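Local coordinates for protein esterase E25 (Uncultured bacterium, PDB 4Q05) that probably hydrolyses ester bonds as a dimeric enzyme of the bacterial hormone-sensitive lipase family, in the GTSAG motif subfamily, at residues Thr158-Arg163 with Ala353-His358; Asp334-Leu339 with His346-Leu351. All blocks are in the same frame, centred on the assembly; numbering follows the deposited sequence.

Interaction 1: Thr158-Arg163 with Ala353-His358; sequences TLAKVR and AFLLQH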
# COMPACT_ATOMS: atom_id res chain seq x y z
N THR A 158 11.54 20.63 6.88
CA THR A 158 10.78 21.09 8.04
C THR A 158 10.16 19.97 8.83
O THR A 158 10.24 19.96 10.05
CB THR A 158 9.62 22.04 7.69
OG1 THR A 158 9.21 21.86 6.33
CG2 THR A 158 10.00 23.45 7.94
N LEU A 159 9.51 19.05 8.13
CA LEU A 159 8.73 18.03 8.83
C LEU A 159 9.56 16.86 9.29
O LEU A 159 9.31 16.32 10.36
CB LEU A 159 7.57 17.55 7.95
CG LEU A 159 6.59 18.68 7.65
CD1 LEU A 159 5.34 18.15 6.97
CD2 LEU A 159 6.24 19.40 8.93
N ALA A 160 10.56 16.45 8.51
CA ALA A 160 11.43 15.39 8.98
C ALA A 160 12.54 15.95 9.88
O ALA A 160 13.30 15.19 10.47
CB ALA A 160 12.02 14.59 7.82
N LYS A 161 12.61 17.28 9.99
CA LYS A 161 13.56 17.95 10.88
C LYS A 161 15.00 17.56 10.61
O LYS A 161 15.71 17.07 11.49
CB LYS A 161 13.20 17.67 12.33
CG LYS A 161 11.77 18.10 12.69
CD LYS A 161 11.44 17.74 14.13
CE LYS A 161 9.98 18.08 14.46
NZ LYS A 161 9.62 17.61 15.83
N VAL A 162 15.42 17.77 9.37
CA VAL A 162 16.73 17.34 8.94
C VAL A 162 17.17 18.33 7.87
O VAL A 162 16.34 18.88 7.16
CB VAL A 162 16.67 15.93 8.33
CG1 VAL A 162 15.85 15.95 7.04
CG2 VAL A 162 18.07 15.39 8.08
N ARG A 163 18.47 18.60 7.79
CA ARG A 163 18.98 19.43 6.70
C ARG A 163 18.86 18.65 5.41
O ARG A 163 19.12 17.46 5.38
CB ARG A 163 20.45 19.78 6.92
CG ARG A 163 20.69 20.69 8.11
CD ARG A 163 22.17 21.06 8.22
NE ARG A 163 22.40 21.85 9.42
CZ ARG A 163 22.59 21.33 10.63
NH1 ARG A 163 22.60 20.01 10.80
NH2 ARG A 163 22.79 22.14 11.66
N ALA A 353 11.17 9.37 12.06
CA ALA A 353 11.44 8.20 12.88
C ALA A 353 12.32 7.21 12.13
O ALA A 353 13.17 6.54 12.70
CB ALA A 353 10.15 7.54 13.34
N PHE A 354 12.11 7.14 10.82
CA PHE A 354 12.82 6.20 9.97
C PHE A 354 14.29 6.62 9.84
O PHE A 354 15.18 5.79 9.89
CB PHE A 354 12.14 6.18 8.60
CG PHE A 354 12.69 5.17 7.65
CD1 PHE A 354 12.20 3.88 7.63
CD2 PHE A 354 13.69 5.52 6.75
CE1 PHE A 354 12.70 2.94 6.74
CE2 PHE A 354 14.19 4.59 5.85
CZ PHE A 354 13.69 3.30 5.85
N LEU A 355 14.52 7.93 9.69
CA LEU A 355 15.88 8.46 9.65
C LEU A 355 16.60 8.30 11.00
O LEU A 355 17.78 7.99 11.04
CB LEU A 355 15.87 9.94 9.25
CG LEU A 355 15.28 10.29 7.88
CD1 LEU A 355 15.37 11.78 7.64
CD2 LEU A 355 15.99 9.52 6.77
N LEU A 356 15.88 8.52 12.09
CA LEU A 356 16.47 8.31 13.41
C LEU A 356 16.87 6.85 13.60
O LEU A 356 17.88 6.55 14.23
CB LEU A 356 15.52 8.74 14.53
CG LEU A 356 15.32 10.25 14.66
CD1 LEU A 356 14.25 10.55 15.69
CD2 LEU A 356 16.63 10.92 15.02
N GLN A 357 16.09 5.93 13.06
CA GLN A 357 16.42 4.52 13.22
C GLN A 357 17.59 4.05 12.36
O GLN A 357 18.42 3.26 12.81
CB GLN A 357 15.21 3.63 12.98
CG GLN A 357 15.57 2.15 12.95
CD GLN A 357 14.38 1.23 13.13
OE1 GLN A 357 14.53 0.01 13.20
NE2 GLN A 357 13.19 1.82 13.20
N HIS A 358 17.66 4.53 11.12
CA HIS A 358 18.60 3.94 10.17
C HIS A 358 19.89 4.72 9.93
O HIS A 358 20.90 4.13 9.56
CB HIS A 358 17.88 3.64 8.85
CG HIS A 358 16.74 2.68 9.00
ND1 HIS A 358 16.92 1.37 9.37
CD2 HIS A 358 15.40 2.86 8.86
CE1 HIS A 358 15.75 0.77 9.44
NE2 HIS A 358 14.81 1.65 9.14

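Interaction 2: Asp334-Leu339 with His346-Leu351; sequences DYAVDL and HAFAEL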
# COMPACT_ATOMS: atom_id res chain seq x y z
N ASP A 334 0.89 14.04 -3.73
CA ASP A 334 -0.04 14.77 -2.87
C ASP A 334 0.34 14.74 -1.40
O ASP A 334 -0.27 15.44 -0.59
CB ASP A 334 -1.47 14.23 -3.01
CG ASP A 334 -2.20 14.81 -4.19
OD1 ASP A 334 -1.72 15.83 -4.74
OD2 ASP A 334 -3.26 14.26 -4.57
N TYR A 335 1.33 13.91 -1.05
CA TYR A 335 1.75 13.78 0.34
C TYR A 335 2.64 14.95 0.73
O TYR A 335 2.99 15.09 1.90
CB TYR A 335 2.52 12.47 0.54
CG TYR A 335 3.69 12.33 -0.41
CD1 TYR A 335 4.89 12.98 -0.16
CD2 TYR A 335 3.58 11.58 -1.58
CE1 TYR A 335 5.96 12.88 -1.04
CE2 TYR A 335 4.64 11.46 -2.45
CZ TYR A 335 5.82 12.12 -2.18
OH TYR A 335 6.88 12.01 -3.06
N ALA A 336 3.01 15.77 -0.24
CA ALA A 336 3.93 16.87 0.00
C ALA A 336 3.45 18.15 -0.66
O ALA A 336 4.25 18.92 -1.19
CB ALA A 336 5.32 16.52 -0.49
N VAL A 337 2.14 18.37 -0.63
CA VAL A 337 1.55 19.52 -1.30
C VAL A 337 0.91 20.48 -0.29
O VAL A 337 0.89 21.69 -0.49
CB VAL A 337 0.51 19.07 -2.35
CG1 VAL A 337 -0.51 20.16 -2.61
CG2 VAL A 337 1.21 18.65 -3.64
N ASP A 338 0.41 19.94 0.81
CA ASP A 338 -0.16 20.77 1.86
C ASP A 338 0.36 20.34 3.21
O ASP A 338 0.04 19.26 3.69
CB ASP A 338 -1.69 20.69 1.83
CG ASP A 338 -2.35 21.68 2.79
OD1 ASP A 338 -1.83 21.89 3.91
OD2 ASP A 338 -3.39 22.22 2.40
N LEU A 339 1.17 21.20 3.83
CA LEU A 339 1.85 20.84 5.06
C LEU A 339 0.88 20.67 6.22
O LEU A 339 1.24 20.12 7.26
CB LEU A 339 2.91 21.88 5.42
CG LEU A 339 4.10 22.11 4.47
CD1 LEU A 339 5.37 21.47 5.01
CD2 LEU A 339 3.83 21.64 3.04
N HIS A 346 1.81 13.12 9.28
CA HIS A 346 2.11 11.76 9.72
C HIS A 346 3.26 11.19 8.89
O HIS A 346 4.24 10.66 9.42
CB HIS A 346 0.86 10.89 9.55
CG HIS A 346 1.12 9.43 9.77
ND1 HIS A 346 1.81 8.95 10.86
CD2 HIS A 346 0.78 8.34 9.04
CE1 HIS A 346 1.87 7.63 10.80
NE2 HIS A 346 1.26 7.24 9.70
N ALA A 347 3.14 11.32 7.57
CA ALA A 347 4.12 10.72 6.67
C ALA A 347 5.54 11.15 7.05
O ALA A 347 6.47 10.33 7.12
CB ALA A 347 3.82 11.14 5.25
N PHE A 348 5.72 12.43 7.32
CA PHE A 348 7.06 12.94 7.56
C PHE A 348 7.50 12.78 9.01
O PHE A 348 8.69 12.69 9.29
CB PHE A 348 7.19 14.36 7.01
CG PHE A 348 7.16 14.39 5.52
CD1 PHE A 348 8.26 13.94 4.80
CD2 PHE A 348 6.02 14.74 4.84
CE1 PHE A 348 8.23 13.91 3.41
CE2 PHE A 348 5.98 14.73 3.45
CZ PHE A 348 7.09 14.31 2.74
N ALA A 349 6.54 12.68 9.92
CA ALA A 349 6.88 12.21 11.25
C ALA A 349 7.42 10.76 11.18
O ALA A 349 8.41 10.42 11.82
CB ALA A 349 5.68 12.31 12.19
N GLU A 350 6.78 9.93 10.36
CA GLU A 350 7.29 8.57 10.12
C GLU A 350 8.67 8.61 9.46
O GLU A 350 9.56 7.85 9.83
CB GLU A 350 6.31 7.77 9.26
CG GLU A 350 4.96 7.48 9.93
CD GLU A 350 5.02 6.35 10.97
OE1 GLU A 350 6.09 5.72 11.15
OE2 GLU A 350 3.97 6.09 11.60
N LEU A 351 8.86 9.50 8.48
CA LEU A 351 10.16 9.60 7.83
C LEU A 351 11.20 9.96 8.89
O LEU A 351 12.27 9.35 8.97
CB LEU A 351 10.15 10.66 6.72
CG LEU A 351 11.50 10.82 6.00
CD1 LEU A 351 12.00 9.47 5.50
CD2 LEU A 351 11.44 11.83 4.85

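Interaction 1: Thr158-Arg163 with Ala353-His358
Leu355 reaches across from the last turns of helix 342-358 and meets Ala160 and Val162 with a single methyl, CD1. With CD1 anti to CA (chi2 -179°), the branch extends straight off the helix. Leu355 CD1 lies 4.2 Å from Val162 CG1 and 4.4 Å from Ala160 CB, so one leucine methyl contacts both the end of helix 151-160 and the chain that leaves it. All three residues are buried and purely aliphatic. No hydrogen bond crosses, and only 80 Å² is buried between the segments, a small apolar seam at van der Waals distance. Lys161, the first residue to leave helical angles (phi 56°), lies between the two partners, and Val162 beyond it also points toward Leu355. The margin is looser: Ala353 and Leu356 are exposed, and Lys161 takes no part in the seam, its NZ making a long, weak ion pair with Glu123. In the fold, Leu355 packs against the beta-alpha-beta crossover that runs from strand 132-136 through helix 151-160 to strand 164-168. Around this seam, Val162 also rests on Phe133 of strand 132-136, while Ala160 touches Leu351 one turn earlier on helix 342-358.

Interaction 2: Asp334-Leu339 with His346-Leu351
Tyr335 and Ala336 sit in an irregular loop that passes beside the helical turn bearing Phe348, with Tyr335 CA 7.4 Å from Ala347 CA. This is the connection between strand 322-327, the last strand of the alpha/beta hydrolase sheet, and the C-terminal helix 342-358; in this fold the loop after the last strand ordinarily carries the catalytic histidine. Phe348 makes the contact from the helix side. Its CG is anti to the carbonyl carbon (chi1 -69°), which directs the far end of the ring, CE2 and CZ, at the loop. CZ comes to the edge of the tyrosine ring, near its plane, 3.9 Å from Tyr335 CD1, and the two side chains cross at about a right angle. The carbonyl oxygen of Tyr335 lies in the plane of the Phe348 ring, 3.4 Å from CE2, so it faces the slightly positive aromatic rim rather than the pi cloud. That oxygen also accepts a hydrogen bond from Thr344 OG1, one turn before Phe348. The tyrosine hydroxyl is held elsewhere, by Glu152 OE2 of helix 151-160, while its ring packs on Phe231 and Ile297 of the central sheet. Val155, Ile156 and Leu159 of helix 151-160 also pack on Phe348, so its ring fills the space between that helix and the loop. Replacing Phe348 by an alanine would probably open a gap between the loop and helix 151-160 and leave the edge of Tyr335 without its apolar neighbour. Elsewhere on the helical segment, Glu350 forms a salt bridge with Arg316 of the second subunit. Beside the tyrosine, the Ala336 methyl approaches the same ring end obliquely, its CB 4.3 Å from Phe348 CZ.

How the interactions relate
Both contacts are buried and both use helix 342-358: interaction 2 an earlier part of it, interaction 1 its end. Interaction 1 joins elements far apart in sequence and is wholly aliphatic, whereas interaction 2 joins the helix to its own preceding loop, nested within the chain closed by the first, and pairs aromatic rings with a backbone carbonyl. The centre of interaction 2 lies about 13 Å from the centre of the chain, that of interaction 1 about 17 Å. Helix 151-160 binds them into one core: Leu159 CB packs 3.4 Å from Phe348 CB, and Ala160 CB lies 4.1 Å from Leu351 CD2. Of the two, only interaction 2 has residues, Glu350 and His346, that reach the second subunit.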